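Local coordinates for leucine aminopeptidase (Fimbriiglobus ruber, PDB 7D1B), which probably acts as a zinc-binding glutaminyl cyclase of the M28 peptidase family, turning N-terminal glutamine of peptides into pyroglutamate, at residues 234-239 / 321-326; 90-95 / 111-116; 171-176 / 333-338. One frame throughout, in Å; residues are numbered along the deposited sequence. Where two conformers were deposited one is given.

Contact 1. Residues 234-239 / 321-326; sequences LFAHDG and KQMVDV. With GOL (glycerol), chain I.
Phe235 and Gln322 carry the meeting of a loop with helix 320-336 in the alpha/beta fold of the M28 family, the loop following strand 225-232 of the central sheet. Gln322 shows how one flexible amide can hold an irregular backbone: with CG anti to N (chi1 178°), CG comes 3.4 Å from His237 O, and the bend at chi2 (61°) swings the amide so that NE2 faces Phe235 O. That hydrogen bond measures 3.0 Å from NE2 to O, the donor lying nearly in line with the C=O bond. A second one, from NE2 to Ser270 OG, further limits rotation of the amide. One turn on, Val326 CG2 comes obliquely to the Phe235 ring, 3.9 Å from CD2, with CG1 close beside it, while Leu162 of helix 153-167 and Leu242 also pack on the Phe235 side chain. Beside them, Ala236 CB packs 3.9 Å from Met323 CG in one of two conformers of the methionine. The side chain of Phe235 is about 11 Å from the bound zinc ion. At the surface a glycerol, probably from the crystallisation liquor, bridges the segments: its O2 accepts from Gly239 N at 2.9 Å and donates to Gln322 OE1 at 2.8 Å.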
loop_
_atom_site.group_PDB
_atom_site.type_symbol
_atom_site.label_atom_id
_atom_site.label_comp_id
_atom_site.label_asym_id
_atom_site.label_seq_id
_atom_site.Cartn_x
_atom_site.Cartn_y
_atom_site.Cartn_z
ATOM N N LEU A 234 -4.277 0.843 -6.117
ATOM C CA LEU A 234 -5.276 0.745 -7.183
ATOM C C LEU A 234 -5.713 -0.705 -7.394
ATOM O O LEU A 234 -5.700 -1.224 -8.516
ATOM C CB LEU A 234 -4.796 1.364 -8.497
ATOM C CG LEU A 234 -4.141 2.730 -8.437
ATOM C CD1 LEU A 234 -3.666 3.109 -9.831
ATOM C CD2 LEU A 234 -5.073 3.773 -7.908
ATOM N N PHE A 235 -6.137 -1.354 -6.302
ATOM C CA PHE A 235 -6.307 -2.802 -6.300
ATOM C C PHE A 235 -7.685 -3.256 -5.865
ATOM O O PHE A 235 -7.945 -4.457 -5.922
ATOM C CB PHE A 235 -5.287 -3.461 -5.344
ATOM C CG PHE A 235 -5.588 -3.201 -3.904
ATOM C CD1 PHE A 235 -5.128 -2.054 -3.281
ATOM C CD2 PHE A 235 -6.361 -4.089 -3.162
ATOM C CE1 PHE A 235 -5.468 -1.764 -1.967
ATOM C CE2 PHE A 235 -6.699 -3.810 -1.841
ATOM C CZ PHE A 235 -6.238 -2.650 -1.242
ATOM N N ALA A 236 -8.551 -2.357 -5.389
ATOM C CA ALA A 236 -9.712 -2.760 -4.614
ATOM C C ALA A 236 -11.027 -2.589 -5.353
ATOM O O ALA A 236 -12.085 -2.834 -4.765
ATOM C CB ALA A 236 -9.744 -2.000 -3.287
ATOM N N HIS A 237 -10.987 -2.173 -6.614
ATOM C CA HIS A 237 -12.206 -1.970 -7.387
ATOM C C HIS A 237 -12.795 -3.295 -7.870
ATOM O O HIS A 237 -12.121 -4.332 -7.965
ATOM C CB HIS A 237 -11.941 -1.025 -8.562
ATOM C CG HIS A 237 -10.740 -1.379 -9.369
ATOM N ND1 HIS A 237 -9.455 -1.253 -8.880
ATOM C CD2 HIS A 237 -10.622 -1.827 -10.644
ATOM C CE1 HIS A 237 -8.599 -1.602 -9.826
ATOM N NE2 HIS A 237 -9.280 -1.956 -10.904
ATOM N N ASP A 238 -14.081 -3.238 -8.195
ATOM C CA ASP A 238 -14.835 -4.402 -8.650
ATOM C C ASP A 238 -14.284 -4.887 -9.987
ATOM O O ASP A 238 -14.229 -4.126 -10.951
ATOM C CB ASP A 238 -16.290 -3.949 -8.804
ATOM C CG ASP A 238 -17.243 -5.081 -9.087
ATOM O OD1 ASP A 238 -16.919 -6.255 -8.828
ATOM O OD2 ASP A 238 -18.364 -4.774 -9.547
ATOM N N GLY A 239 -13.902 -6.159 -10.064
ATOM C CA GLY A 239 -13.410 -6.679 -11.324
ATOM C C GLY A 239 -11.997 -6.261 -11.649
ATOM O O GLY A 239 -11.589 -6.343 -12.813
ATOM N N LYS A 321 -15.526 -7.674 -1.600
ATOM C CA LYS A 321 -15.044 -8.995 -1.980
ATOM C C LYS A 321 -13.635 -8.920 -2.553
ATOM O O LYS A 321 -12.788 -9.768 -2.259
ATOM C CB LYS A 321 -15.994 -9.640 -2.986
ATOM C CG LYS A 321 -15.362 -10.810 -3.779
ATOM C CD LYS A 321 -15.282 -12.174 -3.107
ATOM C CE LYS A 321 -14.685 -13.169 -4.095
ATOM N NZ LYS A 321 -14.057 -14.316 -3.415
ATOM N N GLN A 322 -13.361 -7.903 -3.367
ATOM C CA GLN A 322 -12.017 -7.727 -3.900
ATOM C C GLN A 322 -11.016 -7.467 -2.779
ATOM O O GLN A 322 -9.903 -8.026 -2.783
ATOM C CB GLN A 322 -12.031 -6.586 -4.912
ATOM C CG GLN A 322 -10.678 -6.242 -5.521
ATOM C CD GLN A 322 -10.033 -7.383 -6.293
ATOM O OE1 GLN A 322 -10.701 -8.332 -6.733
ATOM N NE2 GLN A 322 -8.723 -7.301 -6.474
ATOM N N MET A 323 -11.401 -6.652 -1.789
ATOM C CA MET A 323 -10.522 -6.413 -0.651
ATOM C C MET A 323 -10.228 -7.708 0.095
ATOM O O MET A 323 -9.084 -7.969 0.469
ATOM C CB MET A 323 -11.149 -5.390 0.292
ATOM C CG MET A 323 -11.268 -4.036 -0.327
ATOM S SD MET A 323 -11.692 -2.700 0.765
ATOM C CE MET A 323 -10.252 -2.521 1.816
ATOM N N VAL A 324 -11.259 -8.522 0.340
ATOM C CA VAL A 324 -11.085 -9.781 1.062
ATOM C C VAL A 324 -10.174 -10.723 0.285
ATOM O O VAL A 324 -9.302 -11.385 0.866
ATOM C CB VAL A 324 -12.461 -10.420 1.358
ATOM C CG1 VAL A 324 -12.308 -11.899 1.740
ATOM C CG2 VAL A 324 -13.202 -9.635 2.442
ATOM N N ASP A 325 -10.362 -10.809 -1.038
ATOM C CA ASP A 325 -9.510 -11.673 -1.847
ATOM C C ASP A 325 -8.046 -11.269 -1.711
ATOM O O ASP A 325 -7.165 -12.114 -1.495
ATOM C CB ASP A 325 -9.903 -11.584 -3.320
ATOM C CG ASP A 325 -11.079 -12.435 -3.705
ATOM O OD1 ASP A 325 -11.638 -13.175 -2.876
ATOM O OD2 ASP A 325 -11.455 -12.336 -4.882
ATOM N N VAL A 326 -7.759 -9.969 -1.857
ATOM C CA VAL A 326 -6.375 -9.521 -1.735
ATOM C C VAL A 326 -5.846 -9.764 -0.323
ATOM O O VAL A 326 -4.702 -10.217 -0.145
ATOM C CB VAL A 326 -6.236 -8.064 -2.202
ATOM C CG1 VAL A 326 -4.839 -7.519 -1.919
ATOM C CG2 VAL A 326 -6.559 -7.970 -3.702
HETATM C C1 GOL I . -13.850 -10.530 -8.543
HETATM O O1 GOL I . -12.592 -11.028 -8.722
HETATM C C2 GOL I . -13.742 -9.328 -7.561
HETATM O O2 GOL I . -13.086 -8.233 -8.144
HETATM C C3 GOL I . -15.116 -8.980 -7.053
HETATM O O3 GOL I . -15.654 -8.097 -7.964
#

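Contact 2. Residues 90-95 / 111-116; sequences AKVVRQ and TNLIAS
Gln95 lies across from Asn112 in an antiparallel beta hairpin, strands 91-99 and 108-117, which forms one margin of the mixed central sheet. The ladder runs from Lys91-Ser116 to Gln95-Asn112, with hydrogen-bonded and non-hydrogen-bonded pairs alternating, and the side chains sort onto two faces of different character. On the face of Val92, Leu113 and Ala115 the bumps fit diagonally: Val92 CG1 meets Leu113 CD1 at 3.6 Å in one of two leucine conformers, and Ala90 CB fills the dip beside Ala115 CB at 3.9 Å. Helix 72-87 lies over this face, with Phe85 on Val92 and Thr82 on Leu113. Further along, the Arg94 chain bends at chi3 (61°) and spreads its guanidinium over Thr111, whose CG2 sits over the centre of one face, 3.7 Å from CZ; Glu96 holds NE in a salt bridge. On the other face Ile114 CD1 nestles against the Gln95 amide, 3.7 Å from NE2, and Phe211 of helix 206-218 packs on both residues. Asn112 ND2 donates to Gln95 OE1 at 2.9 Å, almost straight at 178°, although the two amide planes stand 39° apart. A leucine in place of Gln95 would probably leave that ND2 hydrogen without its mate and the asparagine less firmly oriented. Since Asn112 ND2 also donates to Gly207 O, and its OD1 accepts from Asp185 N, the chemistry implies a buried amide held by three hydrogen bonds.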
loop_
_atom_site.group_PDB
_atom_site.type_symbol
_atom_site.label_atom_id
_atom_site.label_comp_id
_atom_site.label_asym_id
_atom_site.label_seq_id
_atom_site.Cartn_x
_atom_site.Cartn_y
_atom_site.Cartn_z
ATOM N N ALA A 90 -0.658 -4.294 17.531
ATOM C CA ALA A 90 0.561 -3.940 16.812
ATOM C C ALA A 90 1.362 -2.911 17.597
ATOM O O ALA A 90 0.805 -2.086 18.327
ATOM C CB ALA A 90 0.215 -3.334 15.456
ATOM N N LYS A 91 2.680 -2.930 17.407
ATOM C CA LYS A 91 3.514 -1.821 17.861
ATOM C C LYS A 91 3.602 -0.798 16.736
ATOM O O LYS A 91 3.944 -1.149 15.610
ATOM C CB LYS A 91 4.915 -2.317 18.195
ATOM C CG LYS A 91 5.805 -1.201 18.668
ATOM C CD LYS A 91 6.991 -1.751 19.425
ATOM C CE LYS A 91 7.787 -0.638 20.095
ATOM N NZ LYS A 91 8.481 0.203 19.097
ATOM N N VAL A 92 3.288 0.462 17.028
ATOM C CA VAL A 92 3.246 1.493 15.992
ATOM C C VAL A 92 4.413 2.447 16.201
ATOM O O VAL A 92 4.586 2.984 17.301
ATOM C CB VAL A 92 1.901 2.244 15.984
ATOM C CG1 VAL A 92 1.930 3.400 14.979
ATOM C CG2 VAL A 92 0.754 1.294 15.670
ATOM N N VAL A 93 5.190 2.674 15.141
ATOM C CA VAL A 93 6.317 3.598 15.151
ATOM C C VAL A 93 6.108 4.620 14.046
ATOM O O VAL A 93 5.592 4.303 12.970
ATOM C CB VAL A 93 7.671 2.854 15.036
ATOM C CG1 VAL A 93 8.812 3.781 14.665
ATOM C CG2 VAL A 93 7.985 2.125 16.342
ATOM N N ARG A 94 6.506 5.850 14.324
ATOM C CA ARG A 94 6.482 6.941 13.360
ATOM C C ARG A 94 7.881 7.167 12.805
ATOM O O ARG A 94 8.859 7.149 13.557
ATOM C CB ARG A 94 6.016 8.220 14.055
ATOM C CG ARG A 94 4.596 8.142 14.601
ATOM C CD ARG A 94 4.276 9.309 15.532
ATOM N NE ARG A 94 4.376 10.596 14.861
ATOM C CZ ARG A 94 3.384 11.174 14.189
ATOM N NH1 ARG A 94 2.199 10.582 14.088
ATOM N NH2 ARG A 94 3.588 12.350 13.605
ATOM N N GLN A 95 7.982 7.403 11.504
ATOM C CA GLN A 95 9.224 7.880 10.898
ATOM C C GLN A 95 8.943 9.293 10.425
ATOM O O GLN A 95 8.325 9.489 9.375
ATOM C CB GLN A 95 9.683 7.045 9.711
ATOM C CG GLN A 95 9.868 5.597 9.935
ATOM C CD GLN A 95 10.537 4.927 8.728
ATOM O OE1 GLN A 95 10.275 5.262 7.549
ATOM N NE2 GLN A 95 11.426 3.983 9.021
ATOM N N THR A 111 5.374 11.842 7.629
ATOM C CA THR A 111 5.463 10.772 8.626
ATOM C C THR A 111 5.083 9.450 7.978
ATOM O O THR A 111 3.930 9.277 7.567
ATOM C CB THR A 111 4.535 11.029 9.825
ATOM O OG1 THR A 111 4.768 12.337 10.349
ATOM C CG2 THR A 111 4.789 10.002 10.936
ATOM N N ASN A 112 6.022 8.505 7.900
ATOM C CA ASN A 112 5.622 7.136 7.593
ATOM C C ASN A 112 5.156 6.475 8.887
ATOM O O ASN A 112 5.669 6.762 9.967
ATOM C CB ASN A 112 6.794 6.314 7.059
ATOM C CG ASN A 112 7.345 6.816 5.734
ATOM O OD1 ASN A 112 6.618 7.379 4.898
ATOM N ND2 ASN A 112 8.637 6.576 5.524
ATOM N N LEU A 113 4.171 5.597 8.780
ATOM C CA LEU A 113 3.689 4.849 9.941
ATOM C C LEU A 113 4.012 3.374 9.749
ATOM O O LEU A 113 3.815 2.823 8.666
ATOM C CB LEU A 113 2.180 5.015 10.094
ATOM C CG LEU A 113 1.433 4.941 11.424
ATOM C CD1 LEU A 113 1.994 5.959 12.401
ATOM C CD2 LEU A 113 -0.063 5.171 11.245
ATOM N N ILE A 114 4.516 2.728 10.790
ATOM C CA ILE A 114 4.819 1.304 10.735
ATOM C C ILE A 114 4.057 0.633 11.863
ATOM O O ILE A 114 4.222 1.000 13.029
ATOM C CB ILE A 114 6.322 1.030 10.866
ATOM C CG1 ILE A 114 7.112 1.779 9.788
ATOM C CG2 ILE A 114 6.594 -0.487 10.816
ATOM C CD1 ILE A 114 8.604 1.859 10.077
ATOM N N ALA A 115 3.234 -0.354 11.527
ATOM C CA ALA A 115 2.537 -1.182 12.512
ATOM C C ALA A 115 3.135 -2.581 12.425
ATOM O O ALA A 115 2.981 -3.260 11.409
ATOM C CB ALA A 115 1.035 -1.203 12.255
ATOM N N SER A 116 3.835 -2.995 13.480
ATOM C CA SER A 116 4.657 -4.195 13.457
ATOM C C SER A 116 3.987 -5.318 14.223
ATOM O O SER A 116 3.491 -5.122 15.344
ATOM C CB SER A 116 6.027 -3.922 14.083
ATOM O OG SER A 116 6.833 -3.088 13.298
HETATM O O HOH W 1 6.787 -0.734 14.498
#

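Contact 3. Residues 171-176 / 333-338; sequences KGVPSN and WIQIQK
Ile334 opens the meeting with Ser175: its CG2 lies 3.3 Å from Ser175 OG, a close touch of methyl on hydroxyl, while that OG makes its hydrogen bond to Val177 O. Ile334 O is one of several carbonyls competing for the protons of a water that accepts from Asn176 N at 2.8 Å. Gln335 follows, extended beyond CG, and crosses Val173 at about a right angle, its CG 4.0 Å from Val173 CG1 and 3.6 Å from Pro174 O. The amide at its end is occupied away from the loop, NE2 donating to Leu331 O and Lys45 O. Gln337 is a worked case of a chain leaving its helix and being caught: Asn176 ND2 donates to Gln337 O at 2.9 Å and 157°, in the carbonyl plane and close to its own amide plane. The Gln337 side chain folds back, chi1 and chi2 both near -55°, and NE2 donates to Trp333 O at 2.9 Å. Last comes Lys338, whose terminal OXT lies 3.5 Å from Asn176 CB, with a water donating to both Lys338 O and Asn176 O. The whole join ties the end of helix 320-336 to the loop between helix 153-167 and strand 178-184; Trp333 leans on Leu255 and Leu259 of helix 253-266, and Ile334 rests on Leu125 of strand 123-130.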
loop_
_atom_site.group_PDB
_atom_site.type_symbol
_atom_site.label_atom_id
_atom_site.label_comp_id
_atom_site.label_asym_id
_atom_site.label_seq_id
_atom_site.Cartn_x
_atom_site.Cartn_y
_atom_site.Cartn_z
ATOM N N LYS A 171 -3.119 -11.153 15.114
ATOM C CA LYS A 171 -2.621 -11.888 16.277
ATOM C C LYS A 171 -3.056 -13.341 16.276
ATOM O O LYS A 171 -2.506 -14.120 17.061
ATOM C CB LYS A 171 -2.964 -11.202 17.601
ATOM C CG LYS A 171 -2.162 -9.933 17.877
ATOM C CD LYS A 171 -0.664 -10.092 17.719
ATOM C CE LYS A 171 -0.063 -11.101 18.673
ATOM N NZ LYS A 171 0.503 -10.423 19.879
ATOM N N GLY A 172 -4.000 -13.725 15.410
ATOM C CA GLY A 172 -4.366 -15.116 15.230
ATOM C C GLY A 172 -3.697 -15.798 14.055
ATOM O O GLY A 172 -4.079 -16.929 13.737
ATOM N N VAL A 173 -2.725 -15.168 13.401
ATOM C CA VAL A 173 -2.091 -15.725 12.204
ATOM C C VAL A 173 -0.779 -16.391 12.600
ATOM O O VAL A 173 0.070 -15.737 13.231
ATOM C CB VAL A 173 -1.832 -14.635 11.150
ATOM C CG1 VAL A 173 -1.054 -15.216 9.974
ATOM C CG2 VAL A 173 -3.151 -14.020 10.694
ATOM N N PRO A 174 -0.552 -17.655 12.227
ATOM C CA PRO A 174 0.760 -18.271 12.463
ATOM C C PRO A 174 1.726 -17.813 11.380
ATOM O O PRO A 174 1.419 -17.875 10.183
ATOM C CB PRO A 174 0.470 -19.769 12.360
ATOM C CG PRO A 174 -0.709 -19.861 11.451
ATOM C CD PRO A 174 -1.516 -18.598 11.631
ATOM N N SER A 175 2.911 -17.358 11.796
ATOM C CA SER A 175 3.850 -16.798 10.831
ATOM C C SER A 175 5.282 -17.057 11.260
ATOM O O SER A 175 5.678 -16.677 12.365
ATOM C CB SER A 175 3.650 -15.291 10.704
ATOM O OG SER A 175 4.592 -14.796 9.768
ATOM N N ASN A 176 6.081 -17.600 10.345
ATOM C CA ASN A 176 7.505 -17.776 10.594
ATOM C C ASN A 176 8.320 -16.523 10.313
ATOM O O ASN A 176 9.548 -16.548 10.485
ATOM C CB ASN A 176 8.023 -18.942 9.756
ATOM C CG ASN A 176 7.329 -20.233 10.112
ATOM O OD1 ASN A 176 7.065 -20.501 11.293
ATOM N ND2 ASN A 176 6.992 -21.024 9.108
ATOM N N TRP A 333 0.428 -15.713 1.614
ATOM C CA TRP A 333 1.840 -15.431 1.376
ATOM C C TRP A 333 2.622 -15.413 2.687
ATOM O O TRP A 333 3.694 -16.021 2.800
ATOM C CB TRP A 333 1.935 -14.091 0.637
ATOM C CG TRP A 333 3.324 -13.533 0.478
ATOM C CD1 TRP A 333 4.399 -14.126 -0.130
ATOM C CD2 TRP A 333 3.764 -12.238 0.901
ATOM N NE1 TRP A 333 5.491 -13.279 -0.095
ATOM C CE2 TRP A 333 5.121 -12.111 0.530
ATOM C CE3 TRP A 333 3.143 -11.177 1.587
ATOM C CZ2 TRP A 333 5.860 -10.950 0.783
ATOM C CZ3 TRP A 333 3.880 -10.023 1.844
ATOM C CH2 TRP A 333 5.229 -9.922 1.448
ATOM N N ILE A 334 2.078 -14.740 3.700
ATOM C CA ILE A 334 2.727 -14.700 5.010
ATOM C C ILE A 334 2.877 -16.109 5.583
ATOM O O ILE A 334 3.954 -16.494 6.056
ATOM C CB ILE A 334 1.954 -13.768 5.954
ATOM C CG1 ILE A 334 2.165 -12.318 5.530
ATOM C CG2 ILE A 334 2.358 -13.982 7.409
ATOM C CD1 ILE A 334 1.063 -11.358 6.030
ATOM N N GLN A 335 1.796 -16.890 5.559
ATOM C CA GLN A 335 1.790 -18.185 6.227
ATOM C C GLN A 335 2.704 -19.192 5.553
ATOM O O GLN A 335 3.203 -20.091 6.232
ATOM C CB GLN A 335 0.379 -18.751 6.257
ATOM C CG GLN A 335 -0.558 -18.047 7.210
ATOM C CD GLN A 335 -1.974 -18.477 6.940
ATOM O OE1 GLN A 335 -2.421 -19.533 7.403
ATOM N NE2 GLN A 335 -2.676 -17.702 6.122
ATOM N N ILE A 336 2.908 -19.102 4.234
ATOM C CA ILE A 336 3.711 -20.121 3.551
ATOM C C ILE A 336 5.207 -19.912 3.719
ATOM O O ILE A 336 5.988 -20.793 3.344
ATOM C CB ILE A 336 3.335 -20.319 2.070
ATOM C CG1 ILE A 336 3.717 -19.082 1.245
ATOM C CG2 ILE A 336 1.867 -20.706 1.919
ATOM C CD1 ILE A 336 3.479 -19.262 -0.240
ATOM N N GLN A 337 5.646 -18.776 4.252
ATOM C CA GLN A 337 7.080 -18.570 4.445
ATOM C C GLN A 337 7.636 -19.590 5.424
ATOM O O GLN A 337 7.056 -19.849 6.475
ATOM C CB GLN A 337 7.376 -17.164 4.985
ATOM C CG GLN A 337 6.831 -16.034 4.110
ATOM C CD GLN A 337 7.307 -16.146 2.672
ATOM O OE1 GLN A 337 8.514 -16.135 2.405
ATOM N NE2 GLN A 337 6.371 -16.280 1.738
ATOM N N LYS A 338 8.803 -20.135 5.095
ATOM C CA LYS A 338 9.491 -21.071 5.969
ATOM C C LYS A 338 10.197 -20.292 7.074
ATOM O O LYS A 338 10.466 -19.088 6.948
ATOM C CB LYS A 338 10.516 -21.858 5.172
ATOM C CG LYS A 338 9.911 -22.878 4.241
ATOM C CD LYS A 338 11.007 -23.523 3.382
ATOM C CE LYS A 338 11.312 -22.706 2.125
ATOM N NZ LYS A 338 12.234 -21.546 2.370
ATOM O OXT LYS A 338 10.505 -20.849 8.127
HETATM O O HOH W 2 2.865 -20.122 9.157
HETATM O O HOH W 3 5.155 -18.275 7.819
HETATM O O HOH W 4 12.078 -17.420 8.564
#

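In the fold
Followed from the N terminus, the chain first closes contact 2, a local hairpin whose segments are 16 residues apart, and is finished with it before the others begin. Contact 3 then opens at 171-176, after helix 153-167, and contact 1 opens at 234-239, after strand 225-232. Helix 320-336 settles both in turn: its early part closes contact 1, and its end closes contact 3, so that the shorter loop sits wholly within the longer and neither crosses the hairpin. The two share that helix yet do not touch, their nearest atoms being about 8 Å apart. Contacts 1 and 2 fall on opposite sides of the chain's centre, one binding helix to loop, the other building the sheet's margin.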